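Local coordinates for protein AA10A (Thermobifida fusca, PDB 5UIZ) that is a copper-dependent lytic polysaccharide monooxygenase that probably cleaves cellulose chains by oxidation, at residues D147-Y152 with I185-H190; G38-P43 with F134-Y139; D159-P164 with S195-V200. All coordinates share one frame; numbering follows the deposited sequence. Where two conformers were deposited one is given.

Interaction 1. Residues D147-Y152 with I185-H190; sequences DYFLVY and IQFTVH
Phe149 and Phe187 meet ring against ring between the two sheets of an immunoglobulin-like beta-sandwich, the fold of the lytic polysaccharide monooxygenases. Their centroids are 5.0 Å apart and the planes are inclined by 44°, an oblique pairing that is neither a stack nor an edge-to-face contact. CE2 of Phe187 stands over one face of the Phe149 ring, 3.6 Å above the plane and displaced toward the rim, while CZ of Phe187 reaches Phe149 CB at 3.8 Å. The other end of the contact falls to Val151, whose CG2 approaches the Phe187 ring in its own plane, 3.8 Å from CE1. With its CG1 anti to the carbonyl carbon (chi1 -68°), Ile185 brings both branches to the far end of the Phe149 ring: CG2 lies 3.8 Å from Phe149 CE2, and CD1 is 4.1 Å from Phe149 CZ. The strand axes pass 9.2 Å apart at 34°, so facing sheets meet here through side chains alone. An alanine in place of Phe149 would remove the face beneath Phe187 CE2 and would probably open a gap between the sheets, leaving the Phe187 ring freer to turn. Outside the segments, Trp204 lies against the Phe149 ring and His174 against that of Phe187, and the Phe149 backbone N donates a hydrogen bond to Thr176 OG1.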
loop_
_atom_site.group_PDB
_atom_site.type_symbol
_atom_site.label_atom_id
_atom_site.label_comp_id
_atom_site.label_asym_id
_atom_site.label_seq_id
_atom_site.Cartn_x
_atom_site.Cartn_y
_atom_site.Cartn_z
ATOM N N ASP A 147 3.220 -5.004 -16.173
ATOM C CA ASP A 147 3.008 -4.157 -17.368
ATOM C C ASP A 147 3.478 -2.763 -17.066
ATOM O O ASP A 147 4.119 -2.104 -17.920
ATOM C CB ASP A 147 1.565 -4.092 -17.768
ATOM C CG ASP A 147 1.051 -5.395 -18.232
ATOM O OD1 ASP A 147 1.835 -6.329 -18.535
ATOM O OD2 ASP A 147 -0.175 -5.500 -18.330
ATOM N N TYR A 148 3.233 -2.356 -15.837
ATOM C CA TYR A 148 3.734 -1.072 -15.324
ATOM C C TYR A 148 3.523 -0.984 -13.813
ATOM O O TYR A 148 2.782 -1.761 -13.237
ATOM C CB TYR A 148 2.990 0.101 -15.993
ATOM C CG TYR A 148 1.476 0.071 -15.756
ATOM C CD1 TYR A 148 0.917 0.603 -14.594
ATOM C CD2 TYR A 148 0.625 -0.474 -16.683
ATOM C CE1 TYR A 148 -0.461 0.552 -14.360
ATOM C CE2 TYR A 148 -0.745 -0.510 -16.467
ATOM C CZ TYR A 148 -1.280 0.025 -15.310
ATOM O OH TYR A 148 -2.629 -0.025 -15.095
ATOM N N PHE A 149 4.162 -0.015 -13.207
ATOM C CA PHE A 149 3.885 0.424 -11.863
ATOM C C PHE A 149 3.594 1.896 -11.950
ATOM O O PHE A 149 4.287 2.601 -12.732
ATOM C CB PHE A 149 5.102 0.287 -10.987
ATOM C CG PHE A 149 5.517 -1.110 -10.748
ATOM C CD1 PHE A 149 5.013 -1.810 -9.656
ATOM C CD2 PHE A 149 6.431 -1.711 -11.569
ATOM C CE1 PHE A 149 5.401 -3.102 -9.412
ATOM C CE2 PHE A 149 6.841 -3.008 -11.324
ATOM C CZ PHE A 149 6.323 -3.711 -10.243
ATOM N N LEU A 150 2.587 2.351 -11.214
ATOM C CA LEU A 150 2.380 3.812 -10.955
ATOM C C LEU A 150 2.637 4.101 -9.491
ATOM O O LEU A 150 2.224 3.336 -8.656
ATOM C CB LEU A 150 0.952 4.221 -11.309
ATOM C CG LEU A 150 0.606 3.923 -12.756
ATOM C CD1 LEU A 150 -0.866 4.183 -13.048
ATOM C CD2 LEU A 150 1.471 4.745 -13.684
ATOM N N VAL A 151 3.374 5.150 -9.170
ATOM C CA VAL A 151 3.658 5.478 -7.791
ATOM C C VAL A 151 3.188 6.873 -7.541
ATOM O O VAL A 151 3.695 7.817 -8.178
ATOM C CB VAL A 151 5.153 5.349 -7.467
ATOM C CG1 VAL A 151 5.419 5.666 -5.993
ATOM C CG2 VAL A 151 5.645 3.952 -7.745
ATOM N N TYR A 152 2.199 6.988 -6.645
ATOM C CA TYR A 152 1.673 8.247 -6.194
ATOM C C TYR A 152 2.181 8.548 -4.771
ATOM O O TYR A 152 2.416 7.638 -3.962
ATOM C CB TYR A 152 0.156 8.180 -6.185
ATOM C CG TYR A 152 -0.486 8.047 -7.531
ATOM C CD1 TYR A 152 -0.613 6.812 -8.141
ATOM C CD2 TYR A 152 -1.006 9.167 -8.180
ATOM C CE1 TYR A 152 -1.178 6.688 -9.374
ATOM C CE2 TYR A 152 -1.605 9.035 -9.400
ATOM C CZ TYR A 152 -1.667 7.790 -10.003
ATOM O OH TYR A 152 -2.244 7.665 -11.203
ATOM N N ILE A 185 11.333 -7.172 -7.677
ATOM C CA ILE A 185 11.389 -6.047 -8.612
ATOM C C ILE A 185 11.662 -4.844 -7.773
ATOM O O ILE A 185 11.057 -4.669 -6.699
ATOM C CB ILE A 185 10.088 -5.869 -9.354
ATOM C CG1 ILE A 185 9.865 -7.064 -10.314
ATOM C CG2 ILE A 185 10.108 -4.576 -10.159
ATOM C CD1 ILE A 185 8.521 -7.105 -11.058
ATOM N N GLN A 186 12.614 -4.041 -8.209
ATOM C CA GLN A 186 12.864 -2.781 -7.531
ATOM C C GLN A 186 13.268 -1.676 -8.458
ATOM O O GLN A 186 13.836 -1.939 -9.495
ATOM C CB GLN A 186 13.899 -2.951 -6.440
ATOM C CG GLN A 186 15.296 -3.244 -6.938
ATOM C CD GLN A 186 16.266 -3.318 -5.805
ATOM O OE1 GLN A 186 15.905 -3.797 -4.747
ATOM N NE2 GLN A 186 17.519 -2.862 -6.021
ATOM N N PHE A 187 12.934 -0.456 -8.062
ATOM C CA PHE A 187 13.195 0.766 -8.840
ATOM C C PHE A 187 13.141 1.971 -7.893
ATOM O O PHE A 187 12.499 1.916 -6.860
ATOM C CB PHE A 187 12.194 0.939 -9.976
ATOM C CG PHE A 187 10.753 0.915 -9.539
ATOM C CD1 PHE A 187 10.107 2.085 -9.188
ATOM C CD2 PHE A 187 10.050 -0.266 -9.495
ATOM C CE1 PHE A 187 8.781 2.063 -8.791
ATOM C CE2 PHE A 187 8.750 -0.297 -9.078
ATOM C CZ PHE A 187 8.118 0.885 -8.712
ATOM N N THR A 188 13.825 3.023 -8.262
ATOM C CA THR A 188 14.023 4.202 -7.445
ATOM C C THR A 188 13.107 5.311 -7.950
ATOM O O THR A 188 12.938 5.484 -9.144
ATOM C CB THR A 188 15.498 4.658 -7.537
ATOM O OG1 THR A 188 16.346 3.532 -7.295
ATOM C CG2 THR A 188 15.812 5.740 -6.531
ATOM N N VAL A 189 12.476 6.029 -7.027
ATOM C CA VAL A 189 11.532 7.061 -7.378
ATOM C C VAL A 189 11.991 8.291 -6.607
ATOM O O VAL A 189 12.704 8.188 -5.632
ATOM C CB VAL A 189 10.101 6.689 -7.007
ATOM C CG1 VAL A 189 9.746 5.291 -7.474
ATOM C CG2 VAL A 189 9.865 6.814 -5.527
ATOM N N HIS A 190 11.559 9.448 -7.064
ATOM C CA HIS A 190 11.841 10.665 -6.394
ATOM C C HIS A 190 10.537 11.341 -6.131
ATOM O O HIS A 190 9.731 11.515 -7.060
ATOM C CB HIS A 190 12.742 11.578 -7.245
ATOM C CG HIS A 190 12.951 12.893 -6.604
ATOM N ND1 HIS A 190 13.718 13.035 -5.465
ATOM C CD2 HIS A 190 12.380 14.092 -6.829
ATOM C CE1 HIS A 190 13.689 14.292 -5.070
ATOM N NE2 HIS A 190 12.847 14.946 -5.853
#

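Interaction 2. Residues G38-P43 with F134-Y139; sequences GSVINP and FTIHLY
Ile41 holds CG1 anti to its carbonyl carbon (chi1 -58°), which lays that branch alongside Tyr139, CG1 to CB 3.6 Å. His137 has its CG anti to the backbone N (chi1 170°), and the imidazole extends alongside Ile41, in the same direction. Ile41 CB therefore sits over one face of the ring, 4.3 Å from its centroid and 23° off the normal, a CH-pi contact. The His137 ring has a second anchor in a hydrogen bond from NE2 to Asn184 OD1, which should limit its rotation. Beneath these side chains the backbones pair as antiparallel strands of the smaller sheet of the beta-sandwich, and the pairing is broken by a classic beta bulge: Ile41 and Asn42 both face His137. The carbonyl O of His137 takes a bent bond from Ile41 N at 2.8 Å and a weak one from Asn42 N at 3.5 Å, while His137 N returns a nearly straight bond to Asn42 O at 2.9 Å. Before the bulge, Ser39 and Tyr139 exchange two backbone bonds. Ser39 OG is hydrogen-bonded to Thr45 OG1. On the sheet face turned into the core, Val40 sets CG1 against Ile136 CG2 and CG2 against Leu138 CD1, and Leu215 covers both Val40 and Leu138. At the N-terminal end Gly38 CA lies only 3.1 Å from Tyr139 O, where a beta carbon would clash; the glycine directly follows His37, which binds the copper ion together with His144.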
loop_
_atom_site.group_PDB
_atom_site.type_symbol
_atom_site.label_atom_id
_atom_site.label_comp_id
_atom_site.label_asym_id
_atom_site.label_seq_id
_atom_site.Cartn_x
_atom_site.Cartn_y
_atom_site.Cartn_z
ATOM N N GLY A 38 1.569 -10.739 -4.003
ATOM C CA GLY A 38 2.733 -10.050 -3.394
ATOM C C GLY A 38 2.432 -8.628 -2.894
ATOM O O GLY A 38 1.267 -8.249 -2.717
ATOM N N SER A 39 3.480 -7.834 -2.688
ATOM C CA SER A 39 3.353 -6.541 -1.995
ATOM C C SER A 39 4.666 -5.800 -2.039
ATOM O O SER A 39 5.709 -6.357 -2.477
ATOM C CB SER A 39 2.963 -6.739 -0.525
ATOM O OG SER A 39 2.349 -5.596 0.049
ATOM N N VAL A 40 4.612 -4.558 -1.563
ATOM C CA VAL A 40 5.779 -3.715 -1.459
ATOM C C VAL A 40 6.325 -4.017 -0.061
ATOM O O VAL A 40 5.662 -3.772 0.941
ATOM C CB VAL A 40 5.442 -2.229 -1.633
ATOM C CG1 VAL A 40 6.659 -1.373 -1.308
ATOM C CG2 VAL A 40 5.013 -1.947 -3.041
ATOM N N ILE A 41 7.515 -4.595 -0.058
ATOM C CA ILE A 41 8.293 -4.969 1.103
ATOM C C ILE A 41 9.012 -3.759 1.718
ATOM O O ILE A 41 9.163 -3.706 2.920
ATOM C CB ILE A 41 9.364 -6.017 0.672
ATOM C CG1 ILE A 41 8.678 -7.231 0.050
ATOM C CG2 ILE A 41 10.260 -6.476 1.830
ATOM C CD1 ILE A 41 7.406 -7.678 0.774
ATOM N N ASN A 42 9.524 -2.864 0.869
ATOM C CA ASN A 42 10.132 -1.595 1.289
ATOM C C ASN A 42 9.694 -0.491 0.338
ATOM O O ASN A 42 9.835 -0.629 -0.867
ATOM C CB ASN A 42 11.676 -1.623 1.298
ATOM C CG ASN A 42 12.288 -0.231 1.556
ATOM O OD1 ASN A 42 12.618 0.513 0.618
ATOM N ND2 ASN A 42 12.395 0.136 2.805
ATOM N N PRO A 43 9.126 0.600 0.871
ATOM C CA PRO A 43 8.642 0.814 2.237
ATOM C C PRO A 43 7.413 -0.064 2.426
ATOM O O PRO A 43 6.515 -0.039 1.622
ATOM C CB PRO A 43 8.293 2.283 2.289
ATOM C CG PRO A 43 7.995 2.653 0.890
ATOM C CD PRO A 43 8.808 1.745 0.010
ATOM N N PHE A 134 13.866 7.355 -2.981
ATOM C CA PHE A 134 13.820 6.075 -2.278
ATOM C C PHE A 134 13.515 4.979 -3.263
ATOM O O PHE A 134 13.094 5.251 -4.415
ATOM C CB PHE A 134 12.809 6.095 -1.118
ATOM C CG PHE A 134 11.384 6.331 -1.543
ATOM C CD1 PHE A 134 10.906 7.619 -1.736
ATOM C CD2 PHE A 134 10.530 5.271 -1.744
ATOM C CE1 PHE A 134 9.609 7.845 -2.154
ATOM C CE2 PHE A 134 9.225 5.493 -2.171
ATOM C CZ PHE A 134 8.766 6.782 -2.378
ATOM N N THR A 135 13.765 3.754 -2.813
ATOM C CA THR A 135 13.556 2.538 -3.610
ATOM C C THR A 135 12.281 1.796 -3.207
ATOM O O THR A 135 11.993 1.554 -2.043
ATOM C CB THR A 135 14.795 1.584 -3.509
ATOM O OG1 THR A 135 15.955 2.269 -4.026
ATOM C CG2 THR A 135 14.586 0.289 -4.304
ATOM N N ILE A 136 11.520 1.410 -4.210
ATOM C CA ILE A 136 10.402 0.545 -4.020
ATOM C C ILE A 136 10.844 -0.860 -4.326
ATOM O O ILE A 136 11.306 -1.133 -5.430
ATOM C CB ILE A 136 9.260 0.916 -4.939
ATOM C CG1 ILE A 136 8.871 2.395 -4.684
ATOM C CG2 ILE A 136 8.125 -0.089 -4.780
ATOM C CD1 ILE A 136 7.411 2.704 -4.416
ATOM N N HIS A 137 10.673 -1.755 -3.354
ATOM C CA HIS A 137 10.965 -3.177 -3.538
ATOM C C HIS A 137 9.643 -3.995 -3.416
ATOM O O HIS A 137 8.968 -4.036 -2.361
ATOM C CB HIS A 137 12.026 -3.581 -2.522
ATOM C CG HIS A 137 12.263 -5.033 -2.439
ATOM N ND1 HIS A 137 12.781 -5.619 -1.311
ATOM C CD2 HIS A 137 12.042 -6.029 -3.332
ATOM C CE1 HIS A 137 12.887 -6.917 -1.523
ATOM N NE2 HIS A 137 12.411 -7.197 -2.727
ATOM N N LEU A 138 9.299 -4.614 -4.520
ATOM C CA LEU A 138 8.133 -5.424 -4.650
ATOM C C LEU A 138 8.615 -6.849 -4.609
ATOM O O LEU A 138 9.658 -7.190 -5.183
ATOM C CB LEU A 138 7.440 -5.149 -6.005
ATOM C CG LEU A 138 6.077 -5.876 -6.107
ATOM C CD1 LEU A 138 4.992 -4.879 -5.713
ATOM C CD2 LEU A 138 5.741 -6.524 -7.434
ATOM N N TYR A 139 7.863 -7.695 -3.913
ATOM C CA TYR A 139 8.069 -9.111 -3.945
ATOM C C TYR A 139 6.806 -9.707 -4.509
ATOM O O TYR A 139 5.733 -9.427 -4.021
ATOM C CB TYR A 139 8.318 -9.661 -2.556
ATOM C CG TYR A 139 8.525 -11.151 -2.479
ATOM C CD1 TYR A 139 9.649 -11.738 -3.015
ATOM C CD2 TYR A 139 7.648 -11.978 -1.774
ATOM C CE1 TYR A 139 9.870 -13.104 -2.939
ATOM C CE2 TYR A 139 7.899 -13.351 -1.640
ATOM C CZ TYR A 139 9.018 -13.899 -2.248
ATOM O OH TYR A 139 9.258 -15.275 -2.169
#

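Interaction 3. Residues D159-P164 with S195-V200; sequences DPTTQP and SGRHVV
Thr161 grips Asp159 OD1 twice: its hydroxyl OG1 donates at 2.7 Å, on the syn side and 20° out of the carboxylate plane, and its backbone N donates at 3.1 Å from well above that plane. Both donors come from the same face of the carboxylate. The bond from OG1 also fixes the rotation of Thr161, leaving its methyl CG2 anti to the carbonyl carbon and over one face of the Arg197 guanidinium, 3.6 Å from NE. Arg197 is bent at chi3 (-81°), and its NH1 donates to the carbonyl O of Trp125, which steadies the guanidinium under the methyl group. Next to Thr161, the Pro160 ring lies along the aliphatic part of the same arginine, CD to Arg197 CD 3.8 Å, and its CG reaches Val199 CG2 at 3.9 Å. The loop is tightened from its other end by Gln163 OE1, which accepts from Asp159 N at 2.7 Å. With OD1 accepting from the backbone N two residues on, Asp159-Thr161 forms an Asx turn, here in a loop between strands of the beta-sandwich that lies against the start of strand 198-206.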
loop_
_atom_site.group_PDB
_atom_site.type_symbol
_atom_site.label_atom_id
_atom_site.label_comp_id
_atom_site.label_asym_id
_atom_site.label_seq_id
_atom_site.Cartn_x
_atom_site.Cartn_y
_atom_site.Cartn_z
ATOM N N ASP A 159 -2.530 15.257 5.863
ATOM C CA ASP A 159 -2.299 14.668 7.177
ATOM C C ASP A 159 -2.990 13.293 7.314
ATOM O O ASP A 159 -4.191 13.225 7.612
ATOM C CB ASP A 159 -2.735 15.646 8.280
ATOM C CG ASP A 159 -2.598 15.066 9.696
ATOM O OD1 ASP A 159 -2.020 13.986 9.944
ATOM O OD2 ASP A 159 -3.147 15.699 10.589
ATOM N N PRO A 160 -2.224 12.200 7.122
ATOM C CA PRO A 160 -2.779 10.849 7.172
ATOM C C PRO A 160 -3.361 10.410 8.513
ATOM O O PRO A 160 -4.154 9.478 8.518
ATOM C CB PRO A 160 -1.608 9.955 6.790
ATOM C CG PRO A 160 -0.616 10.865 6.133
ATOM C CD PRO A 160 -0.770 12.152 6.855
ATOM N N THR A 161 -3.039 11.121 9.595
ATOM C CA THR A 161 -3.589 10.809 10.886
ATOM C C THR A 161 -4.978 11.332 11.026
ATOM O O THR A 161 -5.651 10.858 11.911
ATOM C CB THR A 161 -2.730 11.290 12.088
ATOM O OG1 THR A 161 -2.800 12.705 12.181
ATOM C CG2 THR A 161 -1.301 10.873 11.961
ATOM N N THR A 162 -5.420 12.270 10.189
ATOM C CA THR A 162 -6.765 12.857 10.300
ATOM C C THR A 162 -7.600 12.843 9.035
ATOM O O THR A 162 -8.781 13.194 9.090
ATOM C CB THR A 162 -6.750 14.351 10.733
ATOM O OG1 THR A 162 -6.028 15.133 9.776
ATOM C CG2 THR A 162 -6.062 14.516 11.992
ATOM N N GLN A 163 -7.034 12.409 7.923
ATOM C CA GLN A 163 -7.684 12.609 6.623
ATOM C C GLN A 163 -7.595 11.330 5.865
ATOM O O GLN A 163 -6.542 10.718 5.810
ATOM C CB GLN A 163 -6.952 13.634 5.732
ATOM C CG GLN A 163 -6.917 15.070 6.220
ATOM C CD GLN A 163 -6.194 15.938 5.193
ATOM O OE1 GLN A 163 -4.998 16.300 5.349
ATOM N NE2 GLN A 163 -6.917 16.241 4.099
ATOM N N PRO A 164 -8.698 10.937 5.263
ATOM C CA PRO A 164 -8.668 9.783 4.386
ATOM C C PRO A 164 -7.897 10.027 3.104
ATOM O O PRO A 164 -7.816 11.141 2.616
ATOM C CB PRO A 164 -10.152 9.539 4.084
ATOM C CG PRO A 164 -10.832 10.835 4.291
ATOM C CD PRO A 164 -10.025 11.584 5.298
ATOM N N SER A 195 8.037 16.488 3.118
ATOM C CA SER A 195 8.687 16.309 4.382
ATOM C C SER A 195 7.743 15.720 5.407
ATOM O O SER A 195 6.577 16.054 5.418
ATOM C CB SER A 195 9.213 17.672 4.823
ATOM O OG SER A 195 10.156 17.453 5.837
ATOM N N GLY A 196 8.257 14.842 6.249
ATOM C CA GLY A 196 7.480 14.250 7.327
ATOM C C GLY A 196 6.534 13.174 6.804
ATOM O O GLY A 196 6.822 12.523 5.795
ATOM N N ARG A 197 5.417 13.006 7.488
ATOM C CA ARG A 197 4.532 11.837 7.323
ATOM C C ARG A 197 3.718 11.936 6.022
ATOM O O ARG A 197 3.049 12.946 5.746
ATOM C CB ARG A 197 3.592 11.698 8.506
ATOM C CG ARG A 197 2.504 10.640 8.312
ATOM C CD ARG A 197 1.479 10.667 9.466
ATOM N NE ARG A 197 1.953 9.965 10.654
ATOM C CZ ARG A 197 1.961 8.658 10.794
ATOM N NH1 ARG A 197 1.550 7.844 9.817
ATOM N NH2 ARG A 197 2.372 8.135 11.941
ATOM N N HIS A 198 3.784 10.868 5.235
ATOM C CA HIS A 198 3.084 10.790 3.992
ATOM C C HIS A 198 2.632 9.369 3.708
ATOM O O HIS A 198 2.957 8.403 4.437
ATOM C CB HIS A 198 4.007 11.290 2.889
ATOM C CG HIS A 198 4.044 12.764 2.791
ATOM N ND1 HIS A 198 3.032 13.481 2.205
ATOM C CD2 HIS A 198 4.944 13.675 3.241
ATOM C CE1 HIS A 198 3.303 14.773 2.309
ATOM N NE2 HIS A 198 4.447 14.920 2.944
ATOM N N VAL A 199 1.903 9.247 2.626
ATOM C CA VAL A 199 1.536 7.941 2.073
ATOM C C VAL A 199 2.040 7.752 0.654
ATOM O O VAL A 199 1.891 8.621 -0.173
ATOM C CB VAL A 199 0.032 7.774 2.092
ATOM C CG1 VAL A 199 -0.388 6.391 1.611
ATOM C CG2 VAL A 199 -0.452 7.951 3.498
ATOM N N VAL A 200 2.693 6.641 0.424
ATOM C CA VAL A 200 3.109 6.262 -0.895
ATOM C C VAL A 200 2.045 5.236 -1.351
ATOM O O VAL A 200 1.762 4.249 -0.659
ATOM C CB VAL A 200 4.458 5.600 -0.867
ATOM C CG1 VAL A 200 4.832 5.110 -2.270
ATOM C CG2 VAL A 200 5.504 6.526 -0.281
#

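In the fold
From the N terminus, interaction 2 comes first: strand 38-42 pairs with strand 133-140, closing a long excursion that carries the chain's helices. It is complete before interaction 1 opens on the next strand, 146-154. Interaction 3 starts within the span of interaction 1 and ends after it, so the two cross, each closing a loop of about thirty residues. Strand 133-140 also bonds to strand 184-190, Val189 N to Phe134 O at 2.8 Å, which places 185-190 of interaction 1 in the same sheet as interaction 2. In the opposite sheet the neighbouring strands 146-154 and 198-206 link the other half of interaction 1 to interaction 3. Val200 packs against Val151, Phe134 and Ile136, touching all three regions.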